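Side-chain contacts in prolyl endopeptidase (Myxococcus xanthus, PDB 2BKL), which probably hydrolyses oligopeptides as a serine peptidase, cutting on the carboxyl side of proline and also of alanine: residues V148-D153 against G157-V162; E418-A423 against A513-Q518; Y24-D29 against Q36-A41. One frame throughout, in Å; residues are numbered along the deposited sequence.

Contact 1 of 3, residues V148-D153 against G157-V162; sequences VLHVID and GEWSKV
Trp159 keeps CG beside its own backbone N (chi1 -71°), which bends the indole back over strand 148-153 although its CB points away from it. There it meets Ile152, whose CG1 is anti to the backbone N (chi1 -176°) and carries CD1 out to the pyrrole part of the indole, 3.7 Å from Trp159 CD1. The same methyl lies 3.5 Å from Gly157 O, an oxygen that sits in plane at the edge of the indole. At the far end of the ring system Trp159 CZ3 comes over one face of the His150 imidazole, toward its rim, with the planes inclined obliquely, at 56°. With an alanine in place of Trp159, Ile152 CD1 and this face of His150 would probably lose their cover, and the imidazole would be freer to turn.

The backbones make Ile152 and Trp159 a non-hydrogen-bonded antiparallel pair. Ser160 N bonds to Val151 O (2.8 Å) and Asp153 N to Glu158 O (2.9 Å), the bonds that flank such a pair. A weak bond from Gly157 N to Asp153 O closes the turn, and Gly157 takes a positive phi there. Two waters lie between His150 ND1 and Ser160 O; the first also accepts from Val151 N, at 2.9 Å.

Asp153 is held by Lys134 and Ser156, and Ser160 OG by Asp163. Strand 148-153 is an edge strand of a three-stranded antiparallel sheet in the beta-propeller, and 157-162 returns along its outer side. Ile152 and Trp159 pack on strand 134-141 and on Leu110 of strand 107-110, the indole standing edge-to-face with Phe137 and Trp115.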
loop_
_atom_site.group_PDB
_atom_site.type_symbol
_atom_site.label_atom_id
_atom_site.label_comp_id
_atom_site.label_asym_id
_atom_site.label_seq_id
_atom_site.Cartn_x
_atom_site.Cartn_y
_atom_site.Cartn_z
ATOM N N VAL A 148 9.776 15.958 5.457
ATOM C CA VAL A 148 10.307 16.803 6.510
ATOM C C VAL A 148 9.244 16.957 7.573
ATOM O O VAL A 148 8.102 17.302 7.277
ATOM C CB VAL A 148 10.723 18.183 5.919
ATOM C CG1 VAL A 148 11.197 19.159 7.001
ATOM C CG2 VAL A 148 11.766 17.991 4.821
ATOM N N LEU A 149 9.626 16.726 8.832
ATOM C CA LEU A 149 8.694 16.911 9.945
ATOM C C LEU A 149 8.624 18.355 10.399
ATOM O O LEU A 149 9.656 19.043 10.490
ATOM C CB LEU A 149 9.110 16.037 11.127
ATOM C CG LEU A 149 9.232 14.528 10.856
ATOM C CD1 LEU A 149 9.705 13.806 12.086
ATOM C CD2 LEU A 149 7.868 13.987 10.337
ATOM N N HIS A 150 7.411 18.799 10.680
ATOM C CA HIS A 150 7.090 20.102 11.232
ATOM C C HIS A 150 6.171 19.939 12.417
ATOM O O HIS A 150 5.576 18.859 12.643
ATOM C CB HIS A 150 6.380 20.941 10.164
ATOM C CG HIS A 150 7.274 21.354 9.045
ATOM N ND1 HIS A 150 7.966 22.547 9.054
ATOM C CD2 HIS A 150 7.598 20.734 7.886
ATOM C CE1 HIS A 150 8.667 22.648 7.935
ATOM N NE2 HIS A 150 8.489 21.553 7.223
ATOM N N VAL A 151 6.016 20.998 13.194
ATOM C CA VAL A 151 5.064 21.017 14.283
ATOM C C VAL A 151 4.261 22.287 14.213
ATOM O O VAL A 151 4.833 23.376 14.022
ATOM C CB VAL A 151 5.772 20.921 15.676
ATOM C CG1 VAL A 151 4.748 20.973 16.816
ATOM C CG2 VAL A 151 6.644 19.706 15.783
ATOM N N ILE A 152 2.946 22.176 14.393
ATOM C CA ILE A 152 2.055 23.314 14.439
ATOM C C ILE A 152 1.428 23.413 15.814
ATOM O O ILE A 152 1.047 22.393 16.413
ATOM C CB ILE A 152 0.964 23.251 13.329
ATOM C CG1 ILE A 152 0.106 24.510 13.345
ATOM C CG2 ILE A 152 0.131 21.966 13.413
ATOM C CD1 ILE A 152 -0.797 24.693 12.118
ATOM N N ASP A 153 1.307 24.638 16.303
ATOM C CA ASP A 153 0.576 24.933 17.523
ATOM C C ASP A 153 -0.907 25.075 17.178
ATOM O O ASP A 153 -1.273 25.904 16.365
ATOM C CB ASP A 153 1.118 26.224 18.128
ATOM C CG ASP A 153 0.410 26.610 19.390
ATOM O OD1 ASP A 153 0.696 25.986 20.440
ATOM O OD2 ASP A 153 -0.485 27.497 19.397
ATOM N N GLY A 157 -2.254 28.274 15.367
ATOM C CA GLY A 157 -1.910 27.924 14.002
ATOM C C GLY A 157 -0.484 28.237 13.577
ATOM O O GLY A 157 -0.162 28.134 12.393
ATOM N N GLU A 158 0.388 28.573 14.530
ATOM C CA GLU A 158 1.771 28.897 14.197
ATOM C C GLU A 158 2.611 27.641 13.967
ATOM O O GLU A 158 2.668 26.754 14.827
ATOM C CB GLU A 158 2.398 29.751 15.314
ATOM C CG GLU A 158 1.864 31.173 15.398
ATOM C CD GLU A 158 2.187 32.059 14.203
ATOM O OE1 GLU A 158 3.275 31.895 13.602
ATOM O OE2 GLU A 158 1.322 32.928 13.875
ATOM N N TRP A 159 3.288 27.611 12.832
ATOM C CA TRP A 159 4.252 26.580 12.543
ATOM C C TRP A 159 5.544 26.896 13.269
ATOM O O TRP A 159 6.033 28.010 13.156
ATOM C CB TRP A 159 4.534 26.504 11.056
ATOM C CG TRP A 159 3.434 25.965 10.198
ATOM C CD1 TRP A 159 2.103 26.185 10.326
ATOM C CD2 TRP A 159 3.588 25.139 9.040
ATOM N NE1 TRP A 159 1.417 25.547 9.321
ATOM C CE2 TRP A 159 2.313 24.911 8.509
ATOM C CE3 TRP A 159 4.688 24.602 8.374
ATOM C CZ2 TRP A 159 2.109 24.123 7.370
ATOM C CZ3 TRP A 159 4.486 23.818 7.256
ATOM C CH2 TRP A 159 3.212 23.603 6.755
ATOM N N SER A 160 6.080 25.930 13.999
ATOM C CA SER A 160 7.369 26.075 14.672
ATOM C C SER A 160 8.503 26.299 13.671
ATOM O O SER A 160 8.613 25.610 12.663
ATOM C CB SER A 160 7.682 24.858 15.518
ATOM O OG SER A 160 8.929 25.044 16.190
ATOM N N LYS A 161 9.356 27.267 13.974
ATOM C CA LYS A 161 10.537 27.482 13.154
ATOM C C LYS A 161 11.717 26.649 13.638
ATOM O O LYS A 161 12.670 26.450 12.896
ATOM C CB LYS A 161 10.896 28.969 13.133
ATOM C CG LYS A 161 10.050 29.768 12.147
ATOM C CD LYS A 161 8.696 30.157 12.717
ATOM C CE LYS A 161 7.777 30.777 11.656
ATOM N NZ LYS A 161 6.540 29.949 11.369
ATOM N N VAL A 162 11.670 26.180 14.879
ATOM C CA VAL A 162 12.734 25.371 15.448
ATOM C C VAL A 162 12.525 23.868 15.209
ATOM O O VAL A 162 13.478 23.145 14.924
ATOM C CB VAL A 162 12.866 25.656 16.947
ATOM C CG1 VAL A 162 13.964 24.801 17.571
ATOM C CG2 VAL A 162 13.147 27.131 17.145
HETATM O O HOH W 1 7.764 23.145 12.235
HETATM O O HOH W 2 8.322 25.338 9.913
#

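Contact 2 of 3, residues E418-A423 against A513-Q518; sequences EQVFYA and AEYLVQ
Tyr515 projects from helix 503-518 toward strand 415-423 and spans two of its residues, Tyr422 near the root of its ring and Val420 at the hydroxyl. With CG anti to the backbone N (chi1 174°), the phenol reaches outward from the helix and then runs roughly along the strand, back from Tyr422 to Val420, so that nearly its whole length is used. Close to the helix, Tyr515 CD2 lies 3.6 Å from Tyr422 CB. Farther out, Tyr515 CE1 is 3.7 Å from Val420 CG2, and the phenol oxygen Tyr515 OH rests 3.4 Å from Val420 CG1, against the branch point of the valine, with CB equally close. No hydrogen bond links the two segments; the contact is made by van der Waals packing.

Tyr422 offers Tyr515 its CB more than its ring. Its CG lies between the backbone N and the carbonyl carbon (chi1 65°), which swings the ring away from Tyr515 and along the helix toward its earlier turns. There the ring touches Ala511 and Ala512, and Tyr422 OH is hydrogen-bonded to Asp508 O. The two tyrosines thus point past each other, one reaching from helix to strand and the other from strand to helix. Val420 and Tyr422, two apart on an extended chain, both turn their CB atoms to the helix, whereas Phe421 between them faces the other way and packs on Pro431.

Tyr515 also touches Met432 of strand 429-437, and Leu516 reaches Ala479 of strand 477-481. A helix laid over the first strands of a mixed sheet in the order 1-2-4-3-5-6-7-8 is characteristic of the alpha/beta-hydrolase fold, here at the sheet edge formed by strand 415-423.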
loop_
_atom_site.group_PDB
_atom_site.type_symbol
_atom_site.label_atom_id
_atom_site.label_comp_id
_atom_site.label_asym_id
_atom_site.label_seq_id
_atom_site.Cartn_x
_atom_site.Cartn_y
_atom_site.Cartn_z
ATOM N N GLU A 418 -19.887 -10.965 -6.672
ATOM C CA GLU A 418 -19.739 -12.393 -6.444
ATOM C C GLU A 418 -18.381 -12.670 -5.804
ATOM O O GLU A 418 -17.408 -11.923 -6.011
ATOM C CB GLU A 418 -19.768 -13.134 -7.778
ATOM C CG GLU A 418 -20.854 -12.696 -8.751
ATOM C CD GLU A 418 -20.795 -13.569 -9.961
ATOM O OE1 GLU A 418 -20.977 -14.786 -9.774
ATOM O OE2 GLU A 418 -20.504 -13.062 -11.064
ATOM N N GLN A 419 -18.309 -13.743 -5.033
ATOM C CA GLN A 419 -17.063 -14.340 -4.618
ATOM C C GLN A 419 -17.012 -15.766 -5.097
ATOM O O GLN A 419 -17.947 -16.575 -4.820
ATOM C CB GLN A 419 -16.854 -14.294 -3.117
ATOM C CG GLN A 419 -15.450 -14.851 -2.713
ATOM C CD GLN A 419 -15.119 -14.712 -1.248
ATOM O OE1 GLN A 419 -15.946 -15.064 -0.374
ATOM N NE2 GLN A 419 -13.939 -14.195 -0.971
ATOM N N VAL A 420 -15.960 -16.052 -5.850
ATOM C CA VAL A 420 -15.738 -17.354 -6.427
ATOM C C VAL A 420 -14.397 -17.902 -5.979
ATOM O O VAL A 420 -13.543 -17.164 -5.460
ATOM C CB VAL A 420 -15.804 -17.290 -7.970
ATOM C CG1 VAL A 420 -17.166 -16.768 -8.417
ATOM C CG2 VAL A 420 -14.664 -16.450 -8.568
ATOM N N PHE A 421 -14.215 -19.201 -6.181
ATOM C CA PHE A 421 -13.025 -19.928 -5.845
ATOM C C PHE A 421 -12.595 -20.777 -7.018
ATOM O O PHE A 421 -13.363 -21.635 -7.474
ATOM C CB PHE A 421 -13.245 -20.754 -4.573
ATOM C CG PHE A 421 -13.745 -19.952 -3.430
ATOM C CD1 PHE A 421 -12.843 -19.304 -2.614
ATOM C CD2 PHE A 421 -15.082 -19.799 -3.185
ATOM C CE1 PHE A 421 -13.274 -18.519 -1.560
ATOM C CE2 PHE A 421 -15.516 -18.979 -2.104
ATOM C CZ PHE A 421 -14.582 -18.340 -1.325
ATOM N N TYR A 422 -11.389 -20.571 -7.510
ATOM C CA TYR A 422 -10.908 -21.310 -8.682
ATOM C C TYR A 422 -9.634 -22.065 -8.329
ATOM O O TYR A 422 -8.927 -21.716 -7.385
ATOM C CB TYR A 422 -10.681 -20.364 -9.881
ATOM C CG TYR A 422 -9.601 -19.346 -9.687
ATOM C CD1 TYR A 422 -9.863 -18.103 -9.127
ATOM C CD2 TYR A 422 -8.281 -19.633 -10.021
ATOM C CE1 TYR A 422 -8.843 -17.199 -8.904
ATOM C CE2 TYR A 422 -7.282 -18.716 -9.813
ATOM C CZ TYR A 422 -7.568 -17.508 -9.252
ATOM O OH TYR A 422 -6.557 -16.598 -9.030
ATOM N N ALA A 423 -9.328 -23.122 -9.061
ATOM C CA ALA A 423 -8.131 -23.910 -8.831
ATOM C C ALA A 423 -6.991 -23.385 -9.660
ATOM O O ALA A 423 -7.130 -23.177 -10.866
ATOM C CB ALA A 423 -8.380 -25.362 -9.153
ATOM N N ALA A 513 -7.422 -15.550 -15.045
ATOM C CA ALA A 513 -7.757 -15.152 -16.396
ATOM C C ALA A 513 -8.431 -16.265 -17.153
ATOM O O ALA A 513 -9.400 -16.039 -17.878
ATOM C CB ALA A 513 -6.508 -14.695 -17.140
ATOM N N GLU A 514 -7.958 -17.480 -16.959
ATOM C CA GLU A 514 -8.572 -18.627 -17.618
ATOM C C GLU A 514 -9.985 -18.865 -17.055
ATOM O O GLU A 514 -10.912 -19.196 -17.802
ATOM C CB GLU A 514 -7.748 -19.887 -17.423
ATOM C CG GLU A 514 -6.436 -19.894 -18.208
ATOM C CD GLU A 514 -5.474 -21.009 -17.760
ATOM O OE1 GLU A 514 -5.435 -21.386 -16.569
ATOM O OE2 GLU A 514 -4.779 -21.551 -18.634
ATOM N N TYR A 515 -10.149 -18.704 -15.747
ATOM C CA TYR A 515 -11.458 -18.900 -15.113
ATOM C C TYR A 515 -12.506 -17.925 -15.672
ATOM O O TYR A 515 -13.631 -18.315 -15.973
ATOM C CB TYR A 515 -11.343 -18.714 -13.603
ATOM C CG TYR A 515 -12.661 -18.748 -12.886
ATOM C CD1 TYR A 515 -13.422 -17.598 -12.710
ATOM C CD2 TYR A 515 -13.190 -19.933 -12.396
ATOM C CE1 TYR A 515 -14.658 -17.627 -12.090
ATOM C CE2 TYR A 515 -14.376 -19.962 -11.745
ATOM C CZ TYR A 515 -15.120 -18.809 -11.563
ATOM O OH TYR A 515 -16.355 -18.840 -10.953
ATOM N N LEU A 516 -12.157 -16.661 -15.833
ATOM C CA LEU A 516 -13.103 -15.664 -16.322
ATOM C C LEU A 516 -13.593 -15.994 -17.724
ATOM O O LEU A 516 -14.739 -15.712 -18.072
ATOM C CB LEU A 516 -12.496 -14.273 -16.248
ATOM C CG LEU A 516 -12.209 -13.786 -14.837
ATOM C CD1 LEU A 516 -11.302 -12.582 -14.847
ATOM C CD2 LEU A 516 -13.499 -13.424 -14.136
ATOM N N VAL A 517 -12.740 -16.615 -18.527
ATOM C CA VAL A 517 -13.141 -17.067 -19.862
ATOM C C VAL A 517 -13.997 -18.346 -19.748
ATOM O O VAL A 517 -15.058 -18.451 -20.409
ATOM C CB VAL A 517 -11.896 -17.277 -20.727
ATOM C CG1 VAL A 517 -12.294 -17.829 -22.095
ATOM C CG2 VAL A 517 -11.179 -15.970 -20.901
ATOM N N GLN A 518 -13.543 -19.327 -18.962
ATOM C CA GLN A 518 -14.281 -20.581 -18.776
ATOM C C GLN A 518 -15.710 -20.323 -18.311
ATOM O O GLN A 518 -16.654 -21.008 -18.769
ATOM C CB GLN A 518 -13.590 -21.451 -17.706
ATOM C CG GLN A 518 -12.293 -22.137 -18.057
ATOM C CD GLN A 518 -11.418 -22.556 -16.810
ATOM O OE1 GLN A 518 -11.765 -22.335 -15.599
ATOM N NE2 GLN A 518 -10.254 -23.127 -17.120
#

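Contact 3 of 3, residues Y24-D29 against Q36-A41; sequences YRWLED and QTWMTA
Leu27 and Trp38 stand on backbones that keep well apart: their CA atoms, the nearest pair across the contact, are 8.8 Å from each other, and side chains alone bridge the space. Segment 24-29 is wound into a short 3-10 turn, with Leu27 N bonded to Tyr24 O at 3.0 Å, whereas 36-41 is regular alpha-helix within helix 33-51.

From the helix, Trp38 holds CG anti to the backbone N (chi1 -179°) and presents the flat of its indole to the turn. Leu27 comes down on that face at about a right angle. Its CD2 sits 3.9 Å from the centroid of the Trp38 six-membered ring and only 15° off the normal, a CH-pi contact, while Leu27 CD1 reaches the outer rim at Trp38 CZ2, also 3.9 Å away.

Trp26 approaches from the same side as the leucine, at the pyrrole end. Its edge is directed at the five-membered ring of Trp38, the planes at 73° in a T-shaped pair, though loosely, with Trp26 CH2 4.4 Å from Trp38 CD1. Leu27 CD2 also lies over a face of Trp26, toward the rim, and so fills the angle between the two indoles. Each indole N-H is satisfied by the chain's N-terminal end, Trp26 NE1 by Arg7 O and Trp38 NE1 by Thr6 OG1, which fixes how the rings are turned.

Beyond, Trp38 packs on Arg625 and Val628 of helix 622-632 and on Leu643 of strand 641-646. This is the arrangement expected of the prolyl oligopeptidase family, in which the N-terminal segment preceding the propeller folds against the alpha/beta-hydrolase domain.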
loop_
_atom_site.group_PDB
_atom_site.type_symbol
_atom_site.label_atom_id
_atom_site.label_comp_id
_atom_site.label_asym_id
_atom_site.label_seq_id
_atom_site.Cartn_x
_atom_site.Cartn_y
_atom_site.Cartn_z
ATOM N N TYR A 24 18.795 -2.213 -23.123
ATOM C CA TYR A 24 18.369 -0.854 -22.832
ATOM C C TYR A 24 18.955 -0.325 -21.517
ATOM O O TYR A 24 18.429 0.599 -20.937
ATOM C CB TYR A 24 16.829 -0.784 -22.857
ATOM C CG TYR A 24 16.306 -1.231 -24.182
ATOM C CD1 TYR A 24 16.551 -0.501 -25.331
ATOM C CD2 TYR A 24 15.646 -2.448 -24.316
ATOM C CE1 TYR A 24 16.103 -0.929 -26.566
ATOM C CE2 TYR A 24 15.215 -2.895 -25.552
ATOM C CZ TYR A 24 15.438 -2.119 -26.681
ATOM O OH TYR A 24 15.020 -2.580 -27.910
ATOM N N ARG A 25 20.087 -0.885 -21.104
ATOM C CA ARG A 25 20.855 -0.390 -19.957
ATOM C C ARG A 25 21.010 1.138 -19.937
ATOM O O ARG A 25 20.946 1.763 -18.873
ATOM C CB ARG A 25 22.217 -1.073 -19.933
ATOM C CG ARG A 25 23.200 -0.549 -18.886
ATOM C CD ARG A 25 22.808 -0.833 -17.465
ATOM N NE ARG A 25 22.739 -2.248 -17.226
ATOM C CZ ARG A 25 23.773 -3.064 -17.076
ATOM N NH1 ARG A 25 25.009 -2.578 -16.986
ATOM N NH2 ARG A 25 23.587 -4.370 -16.943
ATOM N N TRP A 26 21.205 1.756 -21.096
ATOM C CA TRP A 26 21.441 3.185 -21.157
ATOM C C TRP A 26 20.297 4.024 -20.624
ATOM O O TRP A 26 20.509 5.149 -20.181
ATOM C CB TRP A 26 21.861 3.619 -22.583
ATOM C CG TRP A 26 20.784 3.655 -23.623
ATOM C CD1 TRP A 26 20.379 2.632 -24.444
ATOM C CD2 TRP A 26 20.000 4.791 -23.991
ATOM N NE1 TRP A 26 19.372 3.067 -25.274
ATOM C CE2 TRP A 26 19.127 4.392 -25.032
ATOM C CE3 TRP A 26 19.935 6.107 -23.546
ATOM C CZ2 TRP A 26 18.212 5.269 -25.621
ATOM C CZ3 TRP A 26 19.019 6.973 -24.130
ATOM C CH2 TRP A 26 18.173 6.547 -25.159
ATOM N N LEU A 27 19.078 3.474 -20.656
ATOM C CA LEU A 27 17.922 4.182 -20.114
ATOM C C LEU A 27 17.851 4.211 -18.603
ATOM O O LEU A 27 16.976 4.899 -18.051
ATOM C CB LEU A 27 16.627 3.539 -20.621
ATOM C CG LEU A 27 16.366 3.680 -22.118
ATOM C CD1 LEU A 27 15.182 2.844 -22.510
ATOM C CD2 LEU A 27 16.099 5.129 -22.459
ATOM N N GLU A 28 18.752 3.529 -17.904
ATOM C CA GLU A 28 18.708 3.536 -16.425
ATOM C C GLU A 28 19.002 4.893 -15.804
ATOM O O GLU A 28 18.385 5.275 -14.831
ATOM C CB GLU A 28 19.625 2.473 -15.815
ATOM C CG GLU A 28 19.174 1.043 -16.078
ATOM C CD GLU A 28 20.044 -0.031 -15.445
ATOM O OE1 GLU A 28 21.051 0.317 -14.803
ATOM O OE2 GLU A 28 19.711 -1.236 -15.601
ATOM N N ASP A 29 19.950 5.623 -16.377
ATOM C CA ASP A 29 20.459 6.845 -15.764
ATOM C C ASP A 29 19.629 8.027 -16.237
ATOM O O ASP A 29 19.806 8.528 -17.336
ATOM C CB ASP A 29 21.927 7.020 -16.129
ATOM C CG ASP A 29 22.547 8.231 -15.463
ATOM O OD1 ASP A 29 21.883 8.861 -14.607
ATOM O OD2 ASP A 29 23.703 8.604 -15.746
ATOM N N GLN A 36 16.387 11.983 -20.697
ATOM C CA GLN A 36 15.315 12.963 -20.485
ATOM C C GLN A 36 14.592 13.315 -21.772
ATOM O O GLN A 36 13.365 13.380 -21.789
ATOM C CB GLN A 36 15.865 14.230 -19.829
ATOM C CG GLN A 36 16.314 14.003 -18.405
ATOM C CD GLN A 36 15.153 13.765 -17.430
ATOM O OE1 GLN A 36 14.059 14.343 -17.580
ATOM N NE2 GLN A 36 15.392 12.931 -16.421
ATOM N N THR A 37 15.326 13.509 -22.866
ATOM C CA THR A 37 14.692 13.771 -24.157
ATOM C C THR A 37 13.750 12.624 -24.600
ATOM O O THR A 37 12.629 12.848 -25.107
ATOM C CB THR A 37 15.774 14.009 -25.222
ATOM O OG1 THR A 37 16.486 15.211 -24.888
ATOM C CG2 THR A 37 15.188 14.278 -26.571
ATOM N N TRP A 38 14.221 11.397 -24.411
ATOM C CA TRP A 38 13.452 10.199 -24.757
ATOM C C TRP A 38 12.190 10.088 -23.916
ATOM O O TRP A 38 11.110 9.769 -24.427
ATOM C CB TRP A 38 14.366 8.985 -24.612
ATOM C CG TRP A 38 13.801 7.668 -24.937
ATOM C CD1 TRP A 38 13.893 7.033 -26.133
ATOM C CD2 TRP A 38 13.087 6.782 -24.058
ATOM N NE1 TRP A 38 13.284 5.800 -26.072
ATOM C CE2 TRP A 38 12.790 5.615 -24.802
ATOM C CE3 TRP A 38 12.680 6.851 -22.707
ATOM C CZ2 TRP A 38 12.122 4.528 -24.241
ATOM C CZ3 TRP A 38 12.001 5.778 -22.162
ATOM C CH2 TRP A 38 11.725 4.642 -22.920
ATOM N N MET A 39 12.327 10.357 -22.627
ATOM C CA MET A 39 11.189 10.365 -21.713
ATOM C C MET A 39 10.116 11.354 -22.162
ATOM O O MET A 39 8.934 11.031 -22.234
ATOM C CB MET A 39 11.651 10.693 -20.304
ATOM C CG MET A 39 12.439 9.564 -19.667
ATOM S SD MET A 39 13.426 10.058 -18.262
ATOM C CE MET A 39 12.251 10.722 -17.200
ATOM N N THR A 40 10.541 12.568 -22.462
ATOM C CA THR A 40 9.608 13.584 -22.918
ATOM C C THR A 40 8.904 13.131 -24.192
ATOM O O THR A 40 7.691 13.293 -24.339
ATOM C CB THR A 40 10.381 14.880 -23.143
ATOM O OG1 THR A 40 10.924 15.321 -21.898
ATOM C CG2 THR A 40 9.447 16.016 -23.624
ATOM N N ALA A 41 9.665 12.571 -25.129
ATOM C CA ALA A 41 9.094 12.099 -26.389
ATOM C C ALA A 41 8.147 10.912 -26.209
ATOM O O ALA A 41 7.090 10.860 -26.840
ATOM C CB ALA A 41 10.199 11.750 -27.362
#

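How the contacts relate
The three contacts sample separate parts of the enzyme, and none touches another. Contact 1, on a propeller blade, and contact 2, at one edge of the hydrolase sheet, lie on opposite sides of the chain's centre, their own centres 52 Å apart. Contact 3 stands 40 Å from contact 1 and 39 Å from contact 2, centre to centre; its nearest atoms are about 22 Å from contact 1. None of their residues belongs to the pocket that binds the benzyloxycarbonyl-Ala-Pro ligand, though in sequence each has a neighbour or partner near pocket residues. Contact 1 falls between Asp145 and Lys169, the helix of contact 2 precedes the strand leading to Ser533, and contact 3 packs against helix 622-632, which begins shortly after pocket residues Arg618 and Val619.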